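Local coordinates for putative uncharacterized protein (Toxoplasma gondii, PDB 4FBD) that is of unknown function but belongs to the conserved DUF3228 family, its chain folded around two separate mixed beta sheets and found in a two-chain assembly, at residues 35-41 and 179-184; 89-95 and 150-156; 106-112 and 135-140. All blocks are in the same frame, centred on the assembly; numbering follows the deposited sequence.

How the contacts relate
The three contacts illustrate how segments distant in sequence close nested loops: contact 3 lies inside the loop closed by contact 2, and contact 2 inside that closed by contact 1. Contacts 1 and 2 share the five-stranded sheet, with centres 9 Å apart. Strands 181-189 and 149-156 are neighbours there, probably hydrogen-bonded from Ser182 N to Tyr155 O and from Ile184 N to Ile153 O, each 3.0 Å. Contact 3 belongs to the separate four-stranded sheet, across the chain's centre, its own centre 36 Å from contact 1 and 29 Å from contact 2. No active site or ligand is known to relate them.

Contact 1 of 3, residues 35-41 and 179-184; sequences DLPLGLD and PAWSII
This is a short parallel strand pairing at the margin of the five-stranded mixed sheet, where residues 39-40 lie along the start of strand 181-189. Two nearly straight bonds hold the register: Gly39 N gives to Trp181 O at 2.9 Å, and Gly39 O accepts from Ile183 N, also at 2.9 Å. Thus Gly39 is gripped through both backbone polar atoms by residues two apart, the usual pattern of parallel strands, before a weak bond from Asp41 N to Ile183 O. With no side chain of its own, Gly39 is approached closely by its neighbours: Pro179 CG lies 3.6 Å from Gly39 CA, and Ser182 OG, on one face of the sheet, also comes up against that CA.

Leu40 and Ile183 share the opposite face, where their side chains cross at a slant. With its CG anti to the backbone N (chi1 177°), Leu40 brings CD1 to 3.4 Å from Ile183 CB. The same methyl, Leu40 CD1, lies 3.3 Å from Ile183 O, a close approach. Leu38 CD2 touches Trp181 CB at 3.7 Å, a contact with the base of the tryptophan side chain. Where the chains part, a water bridges them, donating to Pro37 O at 2.9 Å and accepting from Trp181 N at 2.8 Å.

Helix 63-76 packs on Leu38 and Leu40 through Val70, Phe66 and Leu67, and Asn71 OD1 accepts a hydrogen bond from Leu38 N. Helix 157-166 meets Asp41, Ser182 and Ile184 through Ile160, while strand 149-156 continues the sheet beyond 181-184.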
loop_
_atom_site.group_PDB
_atom_site.type_symbol
_atom_site.label_atom_id
_atom_site.label_comp_id
_atom_site.label_asym_id
_atom_site.label_seq_id
_atom_site.Cartn_x
_atom_site.Cartn_y
_atom_site.Cartn_z
ATOM N N ASP A 35 -30.100 13.306 -27.099
ATOM C CA ASP A 35 -29.261 13.237 -25.904
ATOM C C ASP A 35 -27.881 13.892 -26.193
ATOM O O ASP A 35 -26.836 13.454 -25.690
ATOM C CB ASP A 35 -29.131 11.776 -25.433
ATOM C CG ASP A 35 -30.499 11.133 -25.111
ATOM O OD1 ASP A 35 -31.548 11.762 -25.395
ATOM O OD2 ASP A 35 -30.526 10.001 -24.578
ATOM N N LEU A 36 -27.912 14.929 -27.034
ATOM C CA LEU A 36 -26.746 15.732 -27.399
ATOM C C LEU A 36 -27.231 17.147 -27.693
ATOM O O LEU A 36 -28.353 17.339 -28.128
ATOM C CB LEU A 36 -26.002 15.167 -28.615
ATOM C CG LEU A 36 -25.208 13.867 -28.447
ATOM C CD1 LEU A 36 -24.607 13.435 -29.765
ATOM C CD2 LEU A 36 -24.116 14.006 -27.404
ATOM N N PRO A 37 -26.386 18.148 -27.482
ATOM C CA PRO A 37 -25.010 18.092 -27.022
ATOM C C PRO A 37 -24.857 17.780 -25.540
ATOM O O PRO A 37 -25.833 17.763 -24.790
ATOM C CB PRO A 37 -24.522 19.512 -27.268
ATOM C CG PRO A 37 -25.746 20.351 -27.057
ATOM C CD PRO A 37 -26.886 19.534 -27.557
ATOM N N LEU A 38 -23.618 17.528 -25.147
ATOM C CA LEU A 38 -23.281 17.291 -23.766
ATOM C C LEU A 38 -23.223 18.616 -23.047
ATOM O O LEU A 38 -22.874 19.653 -23.646
ATOM C CB LEU A 38 -21.897 16.669 -23.659
ATOM C CG LEU A 38 -21.680 15.316 -24.306
ATOM C CD1 LEU A 38 -20.213 15.008 -24.202
ATOM C CD2 LEU A 38 -22.525 14.230 -23.695
ATOM N N GLY A 39 -23.530 18.591 -21.762
ATOM C CA GLY A 39 -23.445 19.787 -20.940
ATOM C C GLY A 39 -22.210 19.726 -20.070
ATOM O O GLY A 39 -21.383 18.820 -20.188
ATOM N N LEU A 40 -22.089 20.677 -19.175
ATOM C CA LEU A 40 -20.974 20.724 -18.268
ATOM C C LEU A 40 -21.418 21.355 -16.976
ATOM O O LEU A 40 -21.587 22.558 -16.921
ATOM C CB LEU A 40 -19.836 21.539 -18.878
ATOM C CG LEU A 40 -18.591 21.752 -18.001
ATOM C CD1 LEU A 40 -17.916 20.454 -17.690
ATOM C CD2 LEU A 40 -17.609 22.676 -18.695
ATOM N N ASP A 41 -21.623 20.544 -15.943
ATOM C CA ASP A 41 -22.024 21.061 -14.637
ATOM C C ASP A 41 -20.829 21.784 -13.998
ATOM O O ASP A 41 -19.909 21.130 -13.473
ATOM C CB ASP A 41 -22.499 19.930 -13.719
ATOM C CG ASP A 41 -22.784 20.412 -12.302
ATOM O OD1 ASP A 41 -23.295 21.555 -12.153
ATOM O OD2 ASP A 41 -22.492 19.644 -11.341
ATOM N N PRO A 179 -29.163 19.436 -20.543
ATOM C CA PRO A 179 -28.612 18.310 -21.295
ATOM C C PRO A 179 -28.836 16.953 -20.587
ATOM O O PRO A 179 -28.879 16.890 -19.343
ATOM C CB PRO A 179 -27.114 18.636 -21.366
ATOM C CG PRO A 179 -27.013 20.135 -21.187
ATOM C CD PRO A 179 -28.194 20.536 -20.352
ATOM N N ALA A 180 -28.974 15.883 -21.367
ATOM C CA ALA A 180 -29.193 14.557 -20.794
ATOM C C ALA A 180 -27.951 14.102 -20.028
ATOM O O ALA A 180 -28.049 13.524 -18.959
ATOM C CB ALA A 180 -29.572 13.557 -21.877
ATOM N N TRP A 181 -26.784 14.418 -20.575
ATOM C CA TRP A 181 -25.517 14.062 -19.962
ATOM C C TRP A 181 -24.697 15.281 -19.747
ATOM O O TRP A 181 -24.603 16.113 -20.631
ATOM C CB TRP A 181 -24.732 13.131 -20.892
ATOM C CG TRP A 181 -25.419 11.848 -21.064
ATOM C CD1 TRP A 181 -26.237 11.491 -22.082
ATOM C CD2 TRP A 181 -25.404 10.752 -20.148
ATOM N NE1 TRP A 181 -26.715 10.222 -21.878
ATOM C CE2 TRP A 181 -26.222 9.747 -20.693
ATOM C CE3 TRP A 181 -24.773 10.523 -18.923
ATOM C CZ2 TRP A 181 -26.435 8.527 -20.055
ATOM C CZ3 TRP A 181 -24.970 9.301 -18.291
ATOM C CH2 TRP A 181 -25.793 8.319 -18.860
ATOM N N SER A 182 -24.074 15.394 -18.581
ATOM C CA SER A 182 -23.196 16.525 -18.333
ATOM C C SER A 182 -21.864 16.078 -17.784
ATOM O O SER A 182 -21.787 15.167 -16.977
ATOM C CB SER A 182 -23.832 17.569 -17.399
ATOM O OG SER A 182 -24.851 18.279 -18.079
ATOM N N ILE A 183 -20.824 16.762 -18.219
ATOM C CA ILE A 183 -19.471 16.488 -17.770
ATOM C C ILE A 183 -19.329 16.958 -16.310
ATOM O O ILE A 183 -19.572 18.128 -16.004
ATOM C CB ILE A 183 -18.469 17.246 -18.655
ATOM C CG1 ILE A 183 -18.577 16.736 -20.106
ATOM C CG2 ILE A 183 -17.036 17.153 -18.066
ATOM C CD1 ILE A 183 -17.890 17.612 -21.104
ATOM N N ILE A 184 -18.970 16.033 -15.421
ATOM C CA ILE A 184 -18.767 16.337 -14.009
ATOM C C ILE A 184 -17.278 16.180 -13.601
ATOM O O ILE A 184 -16.847 16.691 -12.570
ATOM C CB ILE A 184 -19.707 15.506 -13.099
ATOM C CG1 ILE A 184 -19.519 14.007 -13.288
ATOM C CG2 ILE A 184 -21.172 15.864 -13.335
ATOM C CD1 ILE A 184 -18.318 13.444 -12.611
HETATM O O HOH W 1 -26.511 15.539 -23.088
#

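Contact 2 of 3, residues 89-95 and 150-156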
loop_
_atom_site.group_PDB
_atom_site.type_symbol
_atom_site.label_atom_id
_atom_site.label_comp_id
_atom_site.label_asym_id
_atom_site.label_seq_id
_atom_site.Cartn_x
_atom_site.Cartn_y
_atom_site.Cartn_z
ATOM N N PHE A 89 -26.095 5.522 -14.538
ATOM C CA PHE A 89 -26.033 6.994 -14.467
ATOM C C PHE A 89 -24.645 7.595 -14.719
ATOM O O PHE A 89 -24.491 8.826 -14.728
ATOM C CB PHE A 89 -26.623 7.540 -13.157
ATOM C CG PHE A 89 -25.843 7.189 -11.899
ATOM C CD1 PHE A 89 -24.722 7.926 -11.521
ATOM C CD2 PHE A 89 -26.296 6.188 -11.041
ATOM C CE1 PHE A 89 -24.031 7.625 -10.339
ATOM C CE2 PHE A 89 -25.612 5.888 -9.862
ATOM C CZ PHE A 89 -24.476 6.609 -9.513
ATOM N N CYS A 90 -23.647 6.738 -14.909
ATOM C CA CYS A 90 -22.315 7.207 -15.218
ATOM C C CYS A 90 -21.927 6.712 -16.599
ATOM O O CYS A 90 -22.284 5.616 -17.006
ATOM C CB CYS A 90 -21.281 6.716 -14.203
ATOM S SG CYS A 90 -19.652 7.396 -14.571
ATOM N N ARG A 91 -21.179 7.529 -17.315
ATOM C CA ARG A 91 -20.714 7.171 -18.643
ATOM C C ARG A 91 -19.502 7.967 -18.917
ATOM O O ARG A 91 -19.312 8.964 -18.291
ATOM C CB ARG A 91 -21.795 7.454 -19.671
ATOM C CG ARG A 91 -21.286 7.667 -21.060
ATOM C CD ARG A 91 -22.228 7.169 -21.997
ATOM N NE ARG A 91 -22.284 5.695 -21.986
ATOM C CZ ARG A 91 -23.242 4.997 -22.603
ATOM N NH1 ARG A 91 -24.228 5.633 -23.252
ATOM N NH2 ARG A 91 -23.233 3.667 -22.567
ATOM N N HIS A 92 -18.646 7.531 -19.831
ATOM C CA HIS A 92 -17.478 8.331 -20.127
ATOM C C HIS A 92 -16.938 8.149 -21.537
ATOM O O HIS A 92 -17.202 7.152 -22.178
ATOM C CB HIS A 92 -16.402 8.060 -19.072
ATOM C CG HIS A 92 -15.834 6.683 -19.123
ATOM N ND1 HIS A 92 -14.545 6.432 -19.548
ATOM C CD2 HIS A 92 -16.382 5.479 -18.838
ATOM C CE1 HIS A 92 -14.314 5.132 -19.492
ATOM N NE2 HIS A 92 -15.412 4.531 -19.070
ATOM N N LEU A 93 -16.212 9.144 -22.022
ATOM C CA LEU A 93 -15.598 9.056 -23.332
ATOM C C LEU A 93 -14.216 9.698 -23.314
ATOM O O LEU A 93 -13.933 10.559 -22.480
ATOM C CB LEU A 93 -16.428 9.753 -24.406
ATOM C CG LEU A 93 -16.701 11.229 -24.158
ATOM C CD1 LEU A 93 -17.036 11.974 -25.458
ATOM C CD2 LEU A 93 -17.816 11.365 -23.098
ATOM N N TYR A 94 -13.389 9.277 -24.262
ATOM C CA TYR A 94 -12.043 9.786 -24.451
ATOM C C TYR A 94 -12.006 10.645 -25.663
ATOM O O TYR A 94 -12.521 10.255 -26.678
ATOM C CB TYR A 94 -11.069 8.633 -24.674
ATOM C CG TYR A 94 -11.052 7.759 -23.495
ATOM C CD1 TYR A 94 -10.349 8.134 -22.366
ATOM C CD2 TYR A 94 -11.786 6.600 -23.459
ATOM C CE1 TYR A 94 -10.359 7.367 -21.246
ATOM C CE2 TYR A 94 -11.778 5.802 -22.337
ATOM C CZ TYR A 94 -11.058 6.207 -21.235
ATOM O OH TYR A 94 -11.069 5.487 -20.098
ATOM N N ILE A 95 -11.436 11.835 -25.543
ATOM C CA ILE A 95 -11.286 12.736 -26.654
ATOM C C ILE A 95 -9.820 13.255 -26.649
ATOM O O ILE A 95 -9.112 13.168 -25.619
ATOM C CB ILE A 95 -12.251 13.942 -26.547
ATOM C CG1 ILE A 95 -11.855 14.849 -25.371
ATOM C CG2 ILE A 95 -13.720 13.482 -26.377
ATOM C CD1 ILE A 95 -12.687 16.156 -25.273
ATOM N N LEU A 150 -8.329 13.112 -22.766
ATOM C CA LEU A 150 -9.151 13.536 -21.660
ATOM C C LEU A 150 -10.240 12.475 -21.506
ATOM O O LEU A 150 -10.920 12.133 -22.484
ATOM C CB LEU A 150 -9.803 14.894 -21.926
ATOM C CG LEU A 150 -8.830 16.046 -22.155
ATOM C CD1 LEU A 150 -9.576 17.283 -22.559
ATOM C CD2 LEU A 150 -7.954 16.265 -20.904
ATOM N N ASP A 151 -10.367 11.921 -20.302
ATOM C CA ASP A 151 -11.408 10.972 -19.997
ATOM C C ASP A 151 -12.477 11.903 -19.461
ATOM O O ASP A 151 -12.275 12.552 -18.420
ATOM C CB ASP A 151 -10.940 9.978 -18.939
ATOM C CG ASP A 151 -11.890 8.790 -18.753
ATOM O OD1 ASP A 151 -12.943 8.730 -19.428
ATOM O OD2 ASP A 151 -11.553 7.887 -17.925
ATOM N N LEU A 152 -13.572 12.044 -20.203
ATOM C CA LEU A 152 -14.671 12.902 -19.787
ATOM C C LEU A 152 -15.678 12.033 -19.078
ATOM O O LEU A 152 -16.203 11.069 -19.664
ATOM C CB LEU A 152 -15.321 13.572 -20.975
ATOM C CG LEU A 152 -14.426 14.447 -21.853
ATOM C CD1 LEU A 152 -15.249 15.003 -23.059
ATOM C CD2 LEU A 152 -13.783 15.542 -21.023
ATOM N N ILE A 153 -15.942 12.340 -17.813
ATOM C CA ILE A 153 -16.885 11.526 -17.054
ATOM C C ILE A 153 -18.208 12.232 -17.077
ATOM O O ILE A 153 -18.275 13.415 -16.751
ATOM C CB ILE A 153 -16.457 11.334 -15.604
ATOM C CG1 ILE A 153 -14.983 10.920 -15.517
ATOM C CG2 ILE A 153 -17.360 10.295 -14.936
ATOM C CD1 ILE A 153 -14.687 9.633 -16.235
ATOM N N LEU A 154 -19.258 11.506 -17.453
ATOM C CA LEU A 154 -20.601 12.061 -17.557
ATOM C C LEU A 154 -21.565 11.519 -16.508
ATOM O O LEU A 154 -21.444 10.389 -16.068
ATOM C CB LEU A 154 -21.182 11.728 -18.933
ATOM C CG LEU A 154 -20.354 12.195 -20.135
ATOM C CD1 LEU A 154 -21.006 11.783 -21.429
ATOM C CD2 LEU A 154 -20.123 13.698 -20.119
ATOM N N TYR A 155 -22.512 12.356 -16.103
ATOM C CA TYR A 155 -23.587 11.971 -15.181
ATOM C C TYR A 155 -24.870 12.363 -15.838
ATOM O O TYR A 155 -24.907 13.353 -16.564
ATOM C CB TYR A 155 -23.455 12.642 -13.802
ATOM C CG TYR A 155 -22.733 11.789 -12.767
ATOM C CD1 TYR A 155 -21.429 11.353 -12.974
ATOM C CD2 TYR A 155 -23.362 11.433 -11.573
ATOM C CE1 TYR A 155 -20.769 10.577 -12.025
ATOM C CE2 TYR A 155 -22.718 10.661 -10.621
ATOM C CZ TYR A 155 -21.420 10.232 -10.855
ATOM O OH TYR A 155 -20.773 9.468 -9.919
ATOM N N SER A 156 -25.915 11.577 -15.611
ATOM C CA SER A 156 -27.215 11.890 -16.160
ATOM C C SER A 156 -27.701 13.196 -15.552
ATOM O O SER A 156 -27.161 13.657 -14.547
ATOM C CB SER A 156 -28.235 10.792 -15.838
ATOM O OG SER A 156 -28.452 10.695 -14.440
#
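Leu93, Ile95, Leu152 and Leu154 form the apolar centre on one face of two paired strands. Leu93 CD2 meets Leu154 CD1 at 3.6 Å, a diagonal contact, because CG of Leu93 sits between the backbone N and the carbonyl carbon (chi1 58°). Ile95 CD1 makes the next diagonal, 3.6 Å from Leu152 CD1, with the two side chains crossing at about a right angle. Phe82 of strand 82-84 adds to this layer at Leu93 and Leu154, as does Val186 of strand 181-189 at Leu152.

Beneath the side chains runs an antiparallel ladder, with hydrogen-bonded pairs Arg91-Leu154, Leu93-Leu152 and Ile95-Leu150 separated by non-hydrogen-bonded ones. These are inner strands of the five-stranded mixed sheet. Leu152 N donates to Leu93 O at 2.7 Å.

The opposite face begins with Cys90, whose SG touches Ile153 CG2 at 3.7 Å and stands oblique to the Tyr155 ring. The side chains of Phe89 and Tyr155 run side by side, pointing the same way, with their rings oblique; Phe89 is poorly ordered, so its ring position is less certain. Phe89 O is over a face of the Tyr155 ring and also accepts from Ser156 N. Ser156, at the N-cap of helix 157-166, turns its OG to Gln159 N.

Further along this face, His92 ND1 donates to Asp151 OD1 at 2.8 Å, a His-carboxylate bond using the syn lone pair. The imidazole and carboxylate planes are 55° apart. Asp151 CG is anti to the backbone N (chi1 -169°), bringing the carboxylate to both aromatic neighbours: OD1 also lies over one face of Tyr94, while OD2 is 3.3 Å from Tyr94 OH.

Contact 3 of 3, residues 106-112 and 135-140; sequences LPITADN and FPMSYA
Apolar packing joins Leu106 to both Phe135 and the short helix 137-140. Leu106 CB rests 3.9 Å from Phe135 CD2, while its CD1 branch reaches Tyr139 CE2 at 3.8 Å and Ala140 CB on the helix. Ile108 CG1 closes on the far end of the phenylalanine, 4.0 Å from Phe135 CZ.

The Phe135 ring edge supplies a second kind of contact. Leu106 O and Asn112 O lie there in the ring plane, and Asn112 O is 3.4 Å from Phe135 CE1. With its CG between the backbone N and the carbonyl carbon (chi1 72°), Asn112 also sets its amide against the ring, its OD1 3.5 Å from Phe135 CZ and the planes 57° apart.

Hydrogen bonding centres on Asn112. Asn112 ND2 gives one bond to Tyr139 OH, 3.0 Å and almost straight at 172°, and another to Pro107 O at 2.9 Å; both acceptors lie close to the amide plane, fixing its rotation. Asn112 OD1 accepts from Thr109 N at 2.7 Å, so a single side chain ties the turn to the helix. Thr109 OG1 accepts from Asn112 N, completing an ST motif within the turn.

At this outer margin of the four-stranded sheet, strand 232-235 separates strand 105-107 from 130-135, pairing with Leu106 through Ala233 and with Phe135 through Ile234. Val235 packs against Leu106 and Ala140, while Leu242 of the second subunit packs on Ile108.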
loop_
_atom_site.group_PDB
_atom_site.type_symbol
_atom_site.label_atom_id
_atom_site.label_comp_id
_atom_site.label_asym_id
_atom_site.label_seq_id
_atom_site.Cartn_x
_atom_site.Cartn_y
_atom_site.Cartn_z
ATOM N N LEU A 106 3.279 10.153 -13.441
ATOM C CA LEU A 106 4.389 9.938 -14.361
ATOM C C LEU A 106 4.869 8.492 -14.303
ATOM O O LEU A 106 4.675 7.811 -13.294
ATOM C CB LEU A 106 5.581 10.844 -14.008
ATOM C CG LEU A 106 5.428 12.346 -14.241
ATOM C CD1 LEU A 106 6.399 13.119 -13.385
ATOM C CD2 LEU A 106 5.592 12.697 -15.719
ATOM N N PRO A 107 5.505 8.034 -15.383
ATOM C CA PRO A 107 6.058 6.699 -15.425
ATOM C C PRO A 107 7.313 6.619 -14.574
ATOM O O PRO A 107 8.059 7.602 -14.458
ATOM C CB PRO A 107 6.412 6.466 -16.907
ATOM C CG PRO A 107 6.261 7.784 -17.606
ATOM C CD PRO A 107 5.482 8.704 -16.708
ATOM N N ILE A 108 7.527 5.472 -13.960
ATOM C CA ILE A 108 8.717 5.276 -13.158
ATOM C C ILE A 108 9.710 4.612 -14.073
ATOM O O ILE A 108 9.400 3.568 -14.612
ATOM C CB ILE A 108 8.420 4.371 -11.959
ATOM C CG1 ILE A 108 7.370 5.032 -11.061
ATOM C CG2 ILE A 108 9.673 4.160 -11.148
ATOM C CD1 ILE A 108 6.654 4.054 -10.157
ATOM N N THR A 109 10.869 5.226 -14.286
ATOM C CA THR A 109 11.910 4.639 -15.137
ATOM C C THR A 109 13.168 4.372 -14.317
ATOM O O THR A 109 13.250 4.760 -13.158
ATOM C CB THR A 109 12.315 5.581 -16.229
ATOM O OG1 THR A 109 12.926 6.725 -15.633
ATOM C CG2 THR A 109 11.093 6.027 -17.070
ATOM N N ALA A 110 14.162 3.721 -14.923
ATOM C CA ALA A 110 15.410 3.455 -14.214
ATOM C C ALA A 110 16.109 4.785 -13.884
ATOM O O ALA A 110 16.785 4.885 -12.879
ATOM C CB ALA A 110 16.357 2.530 -15.033
ATOM N N ASP A 111 15.923 5.801 -14.722
ATOM C CA ASP A 111 16.562 7.071 -14.492
ATOM C C ASP A 111 15.871 7.963 -13.468
ATOM O O ASP A 111 16.538 8.816 -12.866
ATOM C CB ASP A 111 16.734 7.835 -15.818
ATOM C CG ASP A 111 17.821 7.217 -16.715
ATOM O OD1 ASP A 111 18.427 6.187 -16.321
ATOM O OD2 ASP A 111 18.066 7.748 -17.813
ATOM N N ASN A 112 14.567 7.795 -13.239
ATOM C CA ASN A 112 13.898 8.655 -12.265
ATOM C C ASN A 112 13.443 7.984 -10.970
ATOM O O ASN A 112 12.974 8.647 -10.075
ATOM C CB ASN A 112 12.723 9.350 -12.905
ATOM C CG ASN A 112 11.584 8.430 -13.181
ATOM O OD1 ASN A 112 11.522 7.317 -12.662
ATOM N ND2 ASN A 112 10.659 8.890 -13.989
ATOM N N PHE A 135 6.234 11.449 -7.035
ATOM C CA PHE A 135 7.326 12.262 -7.576
ATOM C C PHE A 135 7.026 13.680 -7.132
ATOM O O PHE A 135 5.930 14.192 -7.352
ATOM C CB PHE A 135 7.353 12.287 -9.103
ATOM C CG PHE A 135 7.866 11.047 -9.722
ATOM C CD1 PHE A 135 9.181 10.724 -9.626
ATOM C CD2 PHE A 135 7.039 10.236 -10.466
ATOM C CE1 PHE A 135 9.686 9.567 -10.216
ATOM C CE2 PHE A 135 7.528 9.109 -11.069
ATOM C CZ PHE A 135 8.855 8.761 -10.940
ATOM N N PRO A 136 8.001 14.328 -6.523
ATOM C CA PRO A 136 7.802 15.695 -6.120
ATOM C C PRO A 136 7.900 16.636 -7.303
ATOM O O PRO A 136 8.360 16.241 -8.379
ATOM C CB PRO A 136 8.916 15.952 -5.111
ATOM C CG PRO A 136 9.797 14.792 -5.133
ATOM C CD PRO A 136 9.223 13.726 -5.980
ATOM N N MET A 137 7.473 17.880 -7.094
ATOM C CA MET A 137 7.464 18.879 -8.159
ATOM C C MET A 137 8.842 19.282 -8.667
ATOM O O MET A 137 8.971 19.666 -9.833
ATOM C CB MET A 137 6.677 20.114 -7.722
ATOM C CG MET A 137 5.188 19.833 -7.572
ATOM S SD MET A 137 4.464 19.265 -9.115
ATOM C CE MET A 137 4.572 20.759 -10.097
ATOM N N SER A 138 9.871 19.173 -7.825
ATOM C CA SER A 138 11.223 19.517 -8.256
ATOM C C SER A 138 11.607 18.690 -9.482
ATOM O O SER A 138 12.413 19.135 -10.311
ATOM C CB SER A 138 12.241 19.332 -7.122
ATOM O OG SER A 138 12.207 18.010 -6.631
ATOM N N TYR A 139 11.070 17.476 -9.594
ATOM C CA TYR A 139 11.287 16.684 -10.820
ATOM C C TYR A 139 10.110 16.867 -11.800
ATOM O O TYR A 139 10.299 17.201 -12.956
ATOM C CB TYR A 139 11.461 15.209 -10.512
ATOM C CG TYR A 139 11.294 14.325 -11.717
ATOM C CD1 TYR A 139 12.242 14.300 -12.735
ATOM C CD2 TYR A 139 10.230 13.457 -11.808
ATOM C CE1 TYR A 139 12.099 13.451 -13.850
ATOM C CE2 TYR A 139 10.091 12.614 -12.890
ATOM C CZ TYR A 139 11.031 12.613 -13.902
ATOM O OH TYR A 139 10.860 11.758 -14.962
ATOM N N ALA A 140 8.894 16.687 -11.292
ATOM C CA ALA A 140 7.689 16.746 -12.106
ATOM C C ALA A 140 7.543 18.011 -12.925
ATOM O O ALA A 140 7.123 17.951 -14.074
ATOM C CB ALA A 140 6.479 16.530 -11.241
#